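Local coordinates for protein phosphoribosylamine--glycine ligase (Thermotoga maritima, PDB 1VKZ) that catalyses the ATP-dependent joining of glycine to 5-phospho-beta-D-ribosylamine, giving N(1)-(5-phospho-beta-D-ribosyl)glycinamide, the second step of de novo purine synthesis, at residues 90-94 / 310-314; 200-205 / 266-271; 300-306 / 322-328; 375-379 / 395-401. One frame throughout, in Å; residues are numbered along the deposited sequence.

Contact 1 of 4, residues 90-94 / 310-314; sequences RSNVF and VLEGY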
loop_
_atom_site.group_PDB
_atom_site.type_symbol
_atom_site.label_atom_id
_atom_site.label_comp_id
_atom_site.label_asym_id
_atom_site.label_seq_id
_atom_site.Cartn_x
_atom_site.Cartn_y
_atom_site.Cartn_z
ATOM N N ARG A 90 -21.259 6.852 1.289
ATOM C CA ARG A 90 -21.385 7.799 0.195
ATOM C C ARG A 90 -20.896 7.221 -1.109
ATOM O O ARG A 90 -19.748 6.808 -1.193
ATOM C CB ARG A 90 -20.579 9.044 0.509
ATOM C CG ARG A 90 -21.159 9.883 1.605
ATOM C CD ARG A 90 -22.306 10.770 1.147
ATOM N NE ARG A 90 -21.864 11.730 0.135
ATOM C CZ ARG A 90 -22.559 12.775 -0.295
ATOM N NH1 ARG A 90 -23.767 13.062 0.195
ATOM N NH2 ARG A 90 -22.022 13.559 -1.219
ATOM N N SER A 91 -21.766 7.223 -2.119
ATOM C CA SER A 91 -21.461 6.753 -3.495
ATOM C C SER A 91 -20.317 7.525 -4.221
ATOM O O SER A 91 -19.816 7.113 -5.258
ATOM C CB SER A 91 -22.734 6.791 -4.325
ATOM O OG SER A 91 -23.511 7.944 -4.037
ATOM N N ASN A 92 -19.952 8.660 -3.649
ATOM C CA ASN A 92 -18.821 9.494 -4.041
ATOM C C ASN A 92 -17.434 8.892 -3.990
ATOM O O ASN A 92 -16.471 9.318 -4.671
ATOM C CB ASN A 92 -18.757 10.628 -3.011
ATOM C CG ASN A 92 -19.166 11.867 -3.566
ATOM O OD1 ASN A 92 -20.060 11.884 -4.377
ATOM N ND2 ASN A 92 -18.503 12.945 -3.188
ATOM N N VAL A 93 -17.305 7.990 -3.048
ATOM C CA VAL A 93 -16.008 7.517 -2.636
ATOM C C VAL A 93 -15.607 6.296 -3.445
ATOM O O VAL A 93 -16.346 5.329 -3.542
ATOM C CB VAL A 93 -16.011 7.257 -1.115
ATOM C CG1 VAL A 93 -14.684 6.729 -0.666
ATOM C CG2 VAL A 93 -16.398 8.569 -0.365
ATOM N N PHE A 94 -14.451 6.371 -4.076
ATOM C CA PHE A 94 -14.036 5.323 -4.963
ATOM C C PHE A 94 -13.227 4.299 -4.150
ATOM O O PHE A 94 -12.023 4.239 -4.209
ATOM C CB PHE A 94 -13.260 5.882 -6.174
ATOM C CG PHE A 94 -12.894 4.816 -7.197
ATOM C CD1 PHE A 94 -13.874 3.967 -7.705
ATOM C CD2 PHE A 94 -11.583 4.619 -7.586
ATOM C CE1 PHE A 94 -13.541 2.977 -8.610
ATOM C CE2 PHE A 94 -11.248 3.653 -8.508
ATOM C CZ PHE A 94 -12.227 2.826 -9.018
ATOM N N VAL A 310 -9.131 4.898 -13.472
ATOM C CA VAL A 310 -9.828 5.280 -12.260
ATOM C C VAL A 310 -11.142 5.950 -12.595
ATOM O O VAL A 310 -12.136 5.710 -11.955
ATOM C CB VAL A 310 -8.941 6.195 -11.416
ATOM C CG1 VAL A 310 -9.689 6.774 -10.256
ATOM C CG2 VAL A 310 -7.780 5.380 -10.888
ATOM N N LEU A 311 -11.155 6.809 -13.599
ATOM C CA LEU A 311 -12.360 7.552 -13.904
ATOM C C LEU A 311 -13.378 6.625 -14.516
ATOM O O LEU A 311 -14.547 6.664 -14.162
ATOM C CB LEU A 311 -12.036 8.714 -14.823
ATOM C CG LEU A 311 -11.336 9.895 -14.147
ATOM C CD1 LEU A 311 -10.960 10.923 -15.213
ATOM C CD2 LEU A 311 -12.190 10.539 -13.028
ATOM N N GLU A 312 -12.925 5.783 -15.429
ATOM C CA GLU A 312 -13.779 4.811 -16.057
ATOM C C GLU A 312 -14.359 3.846 -15.056
ATOM O O GLU A 312 -15.528 3.511 -15.138
ATOM C CB GLU A 312 -13.013 4.046 -17.139
ATOM C CG GLU A 312 -12.842 4.856 -18.404
ATOM C CD GLU A 312 -14.163 5.497 -18.841
ATOM O OE1 GLU A 312 -15.233 4.855 -18.667
ATOM O OE2 GLU A 312 -14.135 6.649 -19.337
ATOM N N GLY A 313 -13.542 3.398 -14.118
ATOM C CA GLY A 313 -14.003 2.542 -13.044
ATOM C C GLY A 313 -15.007 3.243 -12.147
ATOM O O GLY A 313 -16.097 2.719 -11.882
ATOM N N TYR A 314 -14.665 4.448 -11.714
ATOM C CA TYR A 314 -15.614 5.286 -10.971
ATOM C C TYR A 314 -16.901 5.523 -11.704
ATOM O O TYR A 314 -17.975 5.475 -11.104
ATOM C CB TYR A 314 -15.016 6.659 -10.653
ATOM C CG TYR A 314 -15.966 7.504 -9.853
ATOM C CD1 TYR A 314 -16.248 7.192 -8.528
ATOM C CD2 TYR A 314 -16.614 8.602 -10.421
ATOM C CE1 TYR A 314 -17.142 7.954 -7.773
ATOM C CE2 TYR A 314 -17.497 9.372 -9.675
ATOM C CZ TYR A 314 -17.756 9.039 -8.349
ATOM O OH TYR A 314 -18.626 9.792 -7.608
#
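F94 and Y314 both carry CG anti to the backbone N, with chi1 at -175° and -178°, and these two torsions send their rings past each other in opposite directions: F94 reaches across to the helix, Y314 reaches back along the loop. The two side chains overlap near their roots, where F94 CB lies 4.0 Å from Y314 CD1. Farther out, the F94 ring rests on the helix backbone, with F94 CE1 3.6 Å from Y314 N and 3.8 Å from G313 C. One face of this ring takes Y314 CB and V310 O, the oxygen sitting 4.1 Å above the plane toward the rim; that oxygen is already bound by Y314 N within the helix. At the CD2-CE2 side of the ring, V310 adds its CG1 methyl, 3.9 Å from F94 CE2. A side chain on G313 would point at F94 and come tight against CZ, and its absence lets the ring lie close to the helix. The contact joins a loop of the N domain, which follows strand 73-74, to helix 303-315 of the ATP-grasp region. In that loop R90 to V93 form a type I beta turn, and the Y314 ring extends to the turn, where Y314 CE1 lies 3.5 Å from N92 O and Y314 OH 3.6 Å from N92 CA. The N92 side chain runs alongside the tyrosine, its amide plane 79° from the ring, while ND2 bonds to P69 O. S91 OG is likewise held within the N domain, by E70.

Contact 2 of 4, residues 200-205 / 266-271; sequences MAVVNG and YRGFLY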
loop_
_atom_site.group_PDB
_atom_site.type_symbol
_atom_site.label_atom_id
_atom_site.label_comp_id
_atom_site.label_asym_id
_atom_site.label_seq_id
_atom_site.Cartn_x
_atom_site.Cartn_y
_atom_site.Cartn_z
HETATM N N MSE A 200 -1.919 -5.295 -8.011
HETATM C CA MSE A 200 -2.830 -4.202 -7.748
HETATM C C MSE A 200 -3.742 -4.007 -8.929
HETATM O O MSE A 200 -3.339 -4.074 -10.087
HETATM C CB MSE A 200 -2.057 -2.890 -7.535
HETATM C CG MSE A 200 -1.929 -2.446 -6.091
HETATM SE SE MSE A 200 -0.260 -1.400 -5.772
HETATM C CE MSE A 200 0.930 -3.057 -5.615
ATOM N N ALA A 201 -4.984 -3.707 -8.638
ATOM C CA ALA A 201 -5.924 -3.469 -9.702
ATOM C C ALA A 201 -6.898 -2.332 -9.373
ATOM O O ALA A 201 -7.260 -2.087 -8.200
ATOM C CB ALA A 201 -6.662 -4.746 -10.017
ATOM N N VAL A 202 -7.309 -1.649 -10.441
ATOM C CA VAL A 202 -8.479 -0.772 -10.415
ATOM C C VAL A 202 -9.651 -1.665 -10.741
ATOM O O VAL A 202 -9.591 -2.449 -11.676
ATOM C CB VAL A 202 -8.394 0.390 -11.438
ATOM C CG1 VAL A 202 -9.457 1.406 -11.149
ATOM C CG2 VAL A 202 -7.033 1.077 -11.386
ATOM N N VAL A 203 -10.705 -1.525 -9.961
ATOM C CA VAL A 203 -11.796 -2.472 -9.895
ATOM C C VAL A 203 -13.167 -1.755 -9.897
ATOM O O VAL A 203 -13.343 -0.721 -9.243
ATOM C CB VAL A 203 -11.713 -3.319 -8.622
ATOM C CG1 VAL A 203 -12.949 -4.214 -8.505
ATOM C CG2 VAL A 203 -10.440 -4.159 -8.593
ATOM N N ASN A 204 -14.112 -2.323 -10.655
ATOM C CA ASN A 204 -15.543 -1.941 -10.642
ATOM C C ASN A 204 -16.333 -3.208 -10.749
ATOM O O ASN A 204 -16.435 -3.786 -11.822
ATOM C CB ASN A 204 -15.910 -1.010 -11.823
ATOM C CG ASN A 204 -17.432 -0.683 -11.900
ATOM O OD1 ASN A 204 -18.159 -0.646 -10.890
ATOM N ND2 ASN A 204 -17.894 -0.415 -13.111
ATOM N N GLY A 205 -16.871 -3.645 -9.618
ATOM C CA GLY A 205 -17.659 -4.852 -9.544
ATOM C C GLY A 205 -16.794 -6.001 -9.961
ATOM O O GLY A 205 -15.831 -6.293 -9.271
ATOM N N TYR A 266 -17.414 -4.529 -5.358
ATOM C CA TYR A 266 -16.133 -3.906 -5.058
ATOM C C TYR A 266 -15.907 -2.797 -6.042
ATOM O O TYR A 266 -15.959 -3.015 -7.243
ATOM C CB TYR A 266 -15.007 -4.900 -5.171
ATOM C CG TYR A 266 -13.744 -4.424 -4.554
ATOM C CD1 TYR A 266 -12.963 -3.430 -5.151
ATOM C CD2 TYR A 266 -13.274 -4.995 -3.392
ATOM C CE1 TYR A 266 -11.755 -3.011 -4.568
ATOM C CE2 TYR A 266 -12.091 -4.577 -2.817
ATOM C CZ TYR A 266 -11.354 -3.588 -3.410
ATOM O OH TYR A 266 -10.208 -3.209 -2.802
ATOM N N ARG A 267 -15.667 -1.607 -5.501
ATOM C CA ARG A 267 -15.359 -0.424 -6.279
ATOM C C ARG A 267 -14.096 0.109 -5.679
ATOM O O ARG A 267 -14.022 0.257 -4.465
ATOM C CB ARG A 267 -16.467 0.615 -6.097
ATOM C CG ARG A 267 -17.898 0.061 -6.196
ATOM C CD ARG A 267 -18.915 1.081 -6.683
ATOM N NE ARG A 267 -18.563 1.457 -8.051
ATOM C CZ ARG A 267 -18.185 2.657 -8.463
ATOM N NH1 ARG A 267 -18.127 3.708 -7.654
ATOM N NH2 ARG A 267 -17.873 2.810 -9.725
ATOM N N GLY A 268 -13.107 0.410 -6.509
ATOM C CA GLY A 268 -11.885 1.034 -6.016
ATOM C C GLY A 268 -10.621 0.346 -6.449
ATOM O O GLY A 268 -10.493 -0.066 -7.575
ATOM N N PHE A 269 -9.672 0.244 -5.540
ATOM C CA PHE A 269 -8.396 -0.364 -5.828
ATOM C C PHE A 269 -8.302 -1.608 -4.976
ATOM O O PHE A 269 -8.666 -1.586 -3.789
ATOM C CB PHE A 269 -7.239 0.586 -5.461
ATOM C CG PHE A 269 -7.344 1.920 -6.083
ATOM C CD1 PHE A 269 -6.939 2.114 -7.365
ATOM C CD2 PHE A 269 -7.890 2.974 -5.400
ATOM C CE1 PHE A 269 -7.039 3.310 -7.931
ATOM C CE2 PHE A 269 -8.011 4.162 -5.977
ATOM C CZ PHE A 269 -7.580 4.340 -7.248
ATOM N N LEU A 270 -7.761 -2.672 -5.547
ATOM C CA LEU A 270 -7.578 -3.922 -4.802
ATOM C C LEU A 270 -6.147 -4.358 -4.939
ATOM O O LEU A 270 -5.643 -4.543 -6.037
ATOM C CB LEU A 270 -8.513 -5.013 -5.322
ATOM C CG LEU A 270 -8.269 -6.403 -4.704
ATOM C CD1 LEU A 270 -8.340 -6.372 -3.151
ATOM C CD2 LEU A 270 -9.242 -7.385 -5.270
ATOM N N TYR A 271 -5.512 -4.588 -3.802
ATOM C CA TYR A 271 -4.109 -5.002 -3.737
ATOM C C TYR A 271 -4.066 -6.438 -3.207
ATOM O O TYR A 271 -4.754 -6.765 -2.216
ATOM C CB TYR A 271 -3.333 -4.025 -2.849
ATOM C CG TYR A 271 -1.973 -4.445 -2.404
ATOM C CD1 TYR A 271 -1.802 -5.468 -1.486
ATOM C CD2 TYR A 271 -0.847 -3.763 -2.833
ATOM C CE1 TYR A 271 -0.544 -5.826 -1.050
ATOM C CE2 TYR A 271 0.423 -4.122 -2.421
ATOM C CZ TYR A 271 0.565 -5.143 -1.529
ATOM O OH TYR A 271 1.825 -5.518 -1.122
HETATM O O HOH W 1 -17.541 -7.173 -7.112
#
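V203 packs tightly against Y266: its CG1, anti to the backbone N (chi1 174°), comes within 3.4 Å of Y266 CD1, the two side chains crossing at about a right angle. The other methyl, CG2, meets L270 CB, and helix 242-261 covers this face through L256 and F252. Strands 195-204 and 269-277 are antiparallel neighbours in a four-stranded sheet of the ATP-grasp domain. A201 and L270 exchange paired backbone bonds, as do V203 and G268, the straightest being G268 N to V203 O at 164°. On the other face, selenomethionine M200 lays SE at the edge of the Y271 ring, 5.1 Å from its centroid, a Met-aromatic contact in which M200 CE approaches Y271 CD2 to 3.4 Å; the Y271 side chain lies near N287, a predicted magnesium ligand. Packing is looser at the partly exposed end. There N204 and R267 lie side by side with planes 89° apart, N204 OD1 3.6 Å from R267 NE, while R267 NH2 bonds to Y314 O. A water accepts from Y266 N and donates weakly to G205 O, beside the short 2.6 Å bond from G205 N to Y266 O.

Contact 3 of 4, residues 300-306 / 322-328; sequences TLNPEGF and VEPRGFA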
loop_
_atom_site.group_PDB
_atom_site.type_symbol
_atom_site.label_atom_id
_atom_site.label_comp_id
_atom_site.label_asym_id
_atom_site.label_seq_id
_atom_site.Cartn_x
_atom_site.Cartn_y
_atom_site.Cartn_z
ATOM N N THR A 300 3.925 7.257 -12.038
ATOM C CA THR A 300 4.966 7.871 -12.838
ATOM C C THR A 300 5.132 7.096 -14.108
ATOM O O THR A 300 5.621 7.636 -15.056
ATOM C CB THR A 300 6.310 7.927 -12.091
ATOM O OG1 THR A 300 6.154 8.634 -10.870
ATOM C CG2 THR A 300 7.318 8.773 -12.843
ATOM N N LEU A 301 4.719 5.829 -14.136
ATOM C CA LEU A 301 4.851 5.023 -15.363
ATOM C C LEU A 301 3.816 5.339 -16.436
ATOM O O LEU A 301 4.065 5.083 -17.600
ATOM C CB LEU A 301 4.816 3.526 -15.051
ATOM C CG LEU A 301 6.068 2.969 -14.376
ATOM C CD1 LEU A 301 5.817 1.547 -13.886
ATOM C CD2 LEU A 301 7.275 3.017 -15.306
ATOM N N ASN A 302 2.657 5.868 -16.043
ATOM C CA ASN A 302 1.621 6.333 -17.002
ATOM C C ASN A 302 0.510 7.143 -16.347
ATOM O O ASN A 302 -0.559 6.609 -16.114
ATOM C CB ASN A 302 0.952 5.153 -17.721
ATOM C CG ASN A 302 0.066 5.607 -18.860
ATOM O OD1 ASN A 302 -0.066 6.799 -19.090
ATOM N ND2 ASN A 302 -0.544 4.666 -19.572
ATOM N N PRO A 303 0.743 8.418 -16.071
ATOM C CA PRO A 303 -0.211 9.240 -15.337
ATOM C C PRO A 303 -1.589 9.321 -15.993
ATOM O O PRO A 303 -2.617 9.262 -15.312
ATOM C CB PRO A 303 0.437 10.626 -15.371
ATOM C CG PRO A 303 1.842 10.366 -15.533
ATOM C CD PRO A 303 1.937 9.188 -16.432
ATOM N N GLU A 304 -1.570 9.456 -17.314
ATOM C CA GLU A 304 -2.743 9.426 -18.160
ATOM C C GLU A 304 -3.602 8.186 -17.968
ATOM O O GLU A 304 -4.815 8.279 -17.764
ATOM C CB GLU A 304 -2.297 9.429 -19.622
ATOM C CG GLU A 304 -1.837 10.762 -20.196
ATOM C CD GLU A 304 -1.643 10.714 -21.720
ATOM O OE1 GLU A 304 -1.122 9.697 -22.240
ATOM O OE2 GLU A 304 -2.013 11.692 -22.402
ATOM N N GLY A 305 -2.964 7.027 -18.071
ATOM C CA GLY A 305 -3.649 5.748 -18.090
ATOM C C GLY A 305 -4.190 5.393 -16.726
ATOM O O GLY A 305 -5.281 4.850 -16.611
ATOM N N PHE A 306 -3.432 5.713 -15.689
ATOM C CA PHE A 306 -3.932 5.542 -14.326
ATOM C C PHE A 306 -5.209 6.377 -14.144
ATOM O O PHE A 306 -6.273 5.846 -13.851
ATOM C CB PHE A 306 -2.864 5.913 -13.292
ATOM C CG PHE A 306 -3.354 5.847 -11.880
ATOM C CD1 PHE A 306 -3.416 4.647 -11.215
ATOM C CD2 PHE A 306 -3.778 6.991 -11.228
ATOM C CE1 PHE A 306 -3.888 4.577 -9.908
ATOM C CE2 PHE A 306 -4.257 6.922 -9.950
ATOM C CZ PHE A 306 -4.309 5.689 -9.282
ATOM N N VAL A 322 -3.610 -0.376 -18.295
ATOM C CA VAL A 322 -2.605 0.623 -17.940
ATOM C C VAL A 322 -1.191 0.167 -18.325
ATOM O O VAL A 322 -0.544 -0.568 -17.586
ATOM C CB VAL A 322 -2.692 0.955 -16.458
ATOM C CG1 VAL A 322 -1.638 1.993 -16.058
ATOM C CG2 VAL A 322 -4.115 1.443 -16.162
ATOM N N GLU A 323 -0.723 0.637 -19.474
ATOM C CA GLU A 323 0.566 0.246 -20.004
ATOM C C GLU A 323 1.640 1.179 -19.450
ATOM O O GLU A 323 1.519 2.396 -19.540
ATOM C CB GLU A 323 0.571 0.323 -21.538
ATOM C CG GLU A 323 -0.665 -0.253 -22.248
ATOM C CD GLU A 323 -0.631 -1.768 -22.429
ATOM O OE1 GLU A 323 -0.279 -2.485 -21.453
ATOM O OE2 GLU A 323 -0.975 -2.240 -23.550
ATOM N N PRO A 324 2.712 0.620 -18.907
ATOM C CA PRO A 324 3.815 1.434 -18.439
ATOM C C PRO A 324 4.691 1.971 -19.565
ATOM O O PRO A 324 5.016 1.240 -20.522
ATOM C CB PRO A 324 4.622 0.455 -17.601
ATOM C CG PRO A 324 4.342 -0.892 -18.204
ATOM C CD PRO A 324 2.953 -0.822 -18.706
ATOM N N ARG A 325 5.081 3.239 -19.454
ATOM C CA ARG A 325 6.034 3.821 -20.382
ATOM C C ARG A 325 7.370 3.994 -19.671
ATOM O O ARG A 325 7.498 4.743 -18.732
ATOM C CB ARG A 325 5.516 5.148 -20.934
ATOM C CG ARG A 325 4.462 5.004 -22.040
ATOM C CD ARG A 325 3.015 4.943 -21.538
ATOM N NE ARG A 325 2.621 6.131 -20.768
ATOM C CZ ARG A 325 2.330 7.330 -21.291
ATOM N NH1 ARG A 325 2.397 7.552 -22.608
ATOM N NH2 ARG A 325 1.980 8.324 -20.476
ATOM N N GLY A 326 8.368 3.264 -20.122
ATOM C CA GLY A 326 9.696 3.378 -19.568
ATOM C C GLY A 326 9.755 2.720 -18.220
ATOM O O GLY A 326 8.987 1.826 -17.957
ATOM N N PHE A 327 10.691 3.172 -17.391
ATOM C CA PHE A 327 10.895 2.660 -16.053
ATOM C C PHE A 327 10.858 3.804 -15.049
ATOM O O PHE A 327 11.292 4.912 -15.328
ATOM C CB PHE A 327 12.240 1.957 -15.964
ATOM C CG PHE A 327 12.337 0.692 -16.779
ATOM C CD1 PHE A 327 12.735 0.727 -18.106
ATOM C CD2 PHE A 327 12.081 -0.537 -16.202
ATOM C CE1 PHE A 327 12.849 -0.448 -18.849
ATOM C CE2 PHE A 327 12.172 -1.715 -16.948
ATOM C CZ PHE A 327 12.560 -1.669 -18.262
ATOM N N ALA A 328 10.326 3.523 -13.871
ATOM C CA ALA A 328 10.322 4.482 -12.771
ATOM C C ALA A 328 11.044 3.884 -11.534
ATOM O O ALA A 328 10.945 2.678 -11.263
ATOM C CB ALA A 328 8.890 4.887 -12.442
#
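T300 touches A328 through its CB, 4.0 Å from A328 CB, where the end of helix 294-301 meets the start of strand 327-334; the next helix, 303-315, opens with an N-cap at N302, and the chain from V322 runs back past this junction. L301 fills the bend before the strand. Its CD2 comes 3.4 Å from both G326 O and A328 N, CB and CD1 lie against P324 CB, and its carbonyl oxygen accepts from R325 N in a nearly straight bond of 2.8 Å (169°). N302 holds CG anti to its N (chi1 -170°), which directs the amide at the passing chain: ND2 gives a weak bond to E323 O, while OD1 accepts from G305 N to cap the helix, that donor standing above the amide plane. The guanidinium of R325, brought round by bends at chi2 and chi3, crosses the amide obliquely with planes 47° apart. Replacing N302 by alanine takes away the amide, and G305 N would probably lose its side-chain cap, E323 O its weak donor and the R325 guanidinium the group it lies across. P303 faces helix 25-36, touching W32 and A33. E304 adds a long salt bridge to R325, charge attraction alone, with the carboxylate and guanidinium planes nearly parallel. At G305 the carbonyl oxygen meets V322 CG2 at 3.6 Å, and beside it V322 CG1 lies 4.1 Å from F306 N.

Contact 4 of 4, residues 375-379 / 395-401; sequences VLHCM and LAEKVHF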
loop_
_atom_site.group_PDB
_atom_site.type_symbol
_atom_site.label_atom_id
_atom_site.label_comp_id
_atom_site.label_asym_id
_atom_site.label_seq_id
_atom_site.Cartn_x
_atom_site.Cartn_y
_atom_site.Cartn_z
ATOM N N VAL A 375 9.785 11.080 4.335
ATOM C CA VAL A 375 9.757 12.513 4.086
ATOM C C VAL A 375 9.444 12.736 2.620
ATOM O O VAL A 375 8.396 13.314 2.258
ATOM C CB VAL A 375 11.105 13.167 4.521
ATOM C CG1 VAL A 375 11.059 14.709 4.482
ATOM C CG2 VAL A 375 11.439 12.718 5.906
ATOM N N LEU A 376 10.338 12.246 1.779
ATOM C CA LEU A 376 10.245 12.477 0.342
ATOM C C LEU A 376 10.403 11.203 -0.467
ATOM O O LEU A 376 11.144 10.294 -0.098
ATOM C CB LEU A 376 11.338 13.455 -0.132
ATOM C CG LEU A 376 11.319 14.808 0.561
ATOM C CD1 LEU A 376 12.679 15.461 0.563
ATOM C CD2 LEU A 376 10.302 15.728 -0.088
ATOM N N HIS A 377 9.769 11.221 -1.633
ATOM C CA HIS A 377 9.978 10.247 -2.654
ATOM C C HIS A 377 10.688 10.942 -3.801
ATOM O O HIS A 377 10.132 11.825 -4.421
ATOM C CB HIS A 377 8.632 9.688 -3.034
ATOM C CG HIS A 377 7.914 9.111 -1.864
ATOM N ND1 HIS A 377 7.751 7.754 -1.690
ATOM C CD2 HIS A 377 7.385 9.700 -0.766
ATOM C CE1 HIS A 377 7.117 7.536 -0.552
ATOM N NE2 HIS A 377 6.877 8.701 0.025
ATOM N N CYS A 378 11.940 10.541 -4.057
ATOM C CA CYS A 378 12.691 11.011 -5.221
ATOM C C CYS A 378 12.534 10.086 -6.437
ATOM O O CYS A 378 12.870 8.905 -6.389
ATOM C CB CYS A 378 14.143 11.166 -4.859
ATOM S SG CYS A 378 14.400 12.516 -3.694
HETATM N N MSE A 379 11.962 10.613 -7.512
HETATM C CA MSE A 379 11.658 9.790 -8.684
HETATM C C MSE A 379 12.741 9.960 -9.746
HETATM O O MSE A 379 13.214 11.065 -9.996
HETATM C CB MSE A 379 10.290 10.141 -9.308
HETATM C CG MSE A 379 9.105 10.225 -8.327
HETATM SE SE MSE A 379 8.743 8.537 -7.377
HETATM C CE MSE A 379 9.590 8.864 -5.940
ATOM N N LEU A 395 18.904 12.859 -7.953
ATOM C CA LEU A 395 17.977 13.750 -7.252
ATOM C C LEU A 395 18.107 13.602 -5.736
ATOM O O LEU A 395 18.151 14.589 -5.021
ATOM C CB LEU A 395 16.526 13.516 -7.694
ATOM C CG LEU A 395 15.466 14.452 -7.120
ATOM C CD1 LEU A 395 15.894 15.872 -7.214
ATOM C CD2 LEU A 395 14.127 14.253 -7.826
ATOM N N ALA A 396 18.194 12.387 -5.234
ATOM C CA ALA A 396 18.265 12.217 -3.791
ATOM C C ALA A 396 19.522 12.918 -3.182
ATOM O O ALA A 396 19.462 13.459 -2.054
ATOM C CB ALA A 396 18.209 10.732 -3.426
ATOM N N GLU A 397 20.630 12.929 -3.942
ATOM C CA GLU A 397 21.859 13.626 -3.540
ATOM C C GLU A 397 21.666 15.147 -3.491
ATOM O O GLU A 397 22.350 15.819 -2.728
ATOM C CB GLU A 397 23.024 13.300 -4.491
ATOM C CG GLU A 397 23.397 11.820 -4.628
ATOM C CD GLU A 397 24.042 11.486 -5.984
ATOM O OE1 GLU A 397 24.814 12.330 -6.501
ATOM O OE2 GLU A 397 23.789 10.388 -6.544
ATOM N N LYS A 398 20.751 15.689 -4.302
ATOM C CA LYS A 398 20.476 17.145 -4.318
ATOM C C LYS A 398 19.566 17.589 -3.177
ATOM O O LYS A 398 19.425 18.778 -2.890
ATOM C CB LYS A 398 19.806 17.571 -5.629
ATOM C CG LYS A 398 20.704 17.580 -6.853
ATOM C CD LYS A 398 20.015 18.334 -8.012
ATOM C CE LYS A 398 20.800 18.243 -9.315
ATOM N NZ LYS A 398 20.861 16.832 -9.805
ATOM N N VAL A 399 18.932 16.620 -2.540
ATOM C CA VAL A 399 17.896 16.895 -1.559
ATOM C C VAL A 399 18.536 16.673 -0.203
ATOM O O VAL A 399 19.154 15.624 0.005
ATOM C CB VAL A 399 16.668 15.967 -1.761
ATOM C CG1 VAL A 399 15.670 16.166 -0.644
ATOM C CG2 VAL A 399 15.990 16.243 -3.076
ATOM N N HIS A 400 18.406 17.639 0.710
ATOM C CA HIS A 400 19.031 17.510 2.032
ATOM C C HIS A 400 18.127 17.865 3.195
ATOM O O HIS A 400 17.332 18.806 3.144
ATOM C CB HIS A 400 20.283 18.358 2.090
ATOM C CG HIS A 400 20.811 18.636 3.481
ATOM N ND1 HIS A 400 21.427 17.673 4.259
ATOM C CD2 HIS A 400 20.898 19.795 4.186
ATOM C CE1 HIS A 400 21.830 18.216 5.397
ATOM N NE2 HIS A 400 21.521 19.501 5.375
ATOM N N PHE A 401 18.250 17.068 4.242
ATOM C CA PHE A 401 17.815 17.467 5.562
ATOM C C PHE A 401 18.605 16.607 6.503
ATOM O O PHE A 401 19.133 15.597 6.091
ATOM C CB PHE A 401 16.318 17.323 5.769
ATOM C CG PHE A 401 15.786 15.955 5.480
ATOM C CD1 PHE A 401 15.423 15.595 4.185
ATOM C CD2 PHE A 401 15.645 15.017 6.502
ATOM C CE1 PHE A 401 14.917 14.360 3.929
ATOM C CE2 PHE A 401 15.140 13.759 6.234
ATOM C CZ PHE A 401 14.780 13.438 4.955
#
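F401 and V375 approach from opposite directions, and the phenylalanine takes a first torsion of 55°, which sets CG between its own N and carbonyl carbon and turns the ring toward the strand. Over that ring stands V375 CG1, 4.3 Å from the centroid and 28° off the normal, an off-centre CH-pi contact. The second valine methyl, CG2, presses on F401 CZ at 3.5 Å. L376 slides past the same ring in the opposite sense, with L376 CD1 4.2 Å from F401 CE1, and that CD1 is tight against V399 CG1 at 3.3 Å. With an alanine in place of F401, V375 and the L376 methyl would probably lose their aromatic cover and a gap would open beside the strand. Farther along, C378 swings SG anti to its carbonyl carbon (chi1 -68°), setting the sulfur among A396 CA at 3.9 Å, L395 CG and V399 CG2. L395 sends CD2 on to M379 O. V375 and L376 can both face the tail after the helix; they form a classic beta bulge opposite L333. The arrangement is helix-on-sheet packing in the C domain: helix 385-398 and the tail after it cover strand 374-382 of a six-stranded antiparallel sheet.

Contact 2 is nested within the chain loop closed by contact 1; contact 3 crosses contact 1 in sequence, and contact 4 follows all of them. Contacts 1 and 2 have centres 10 Å apart and touch, the F94 ring lying against G268, so the N domain, helix 303-315 and the ATP-grasp sheet meet at one place. That helix also serves contact 3, its centre 21 Å from that of contact 1; F306 of contact 3 packs on F269 of contact 2. Contact 3 reaches strand 327-334, neighbour of strand 374-382 in contact 4, centres 22 Å apart. Contacts 1 and 4 lie about 17 Å apart at their nearest atoms. Helices 294-301 and 303-315 thus touch elements of all three family regions.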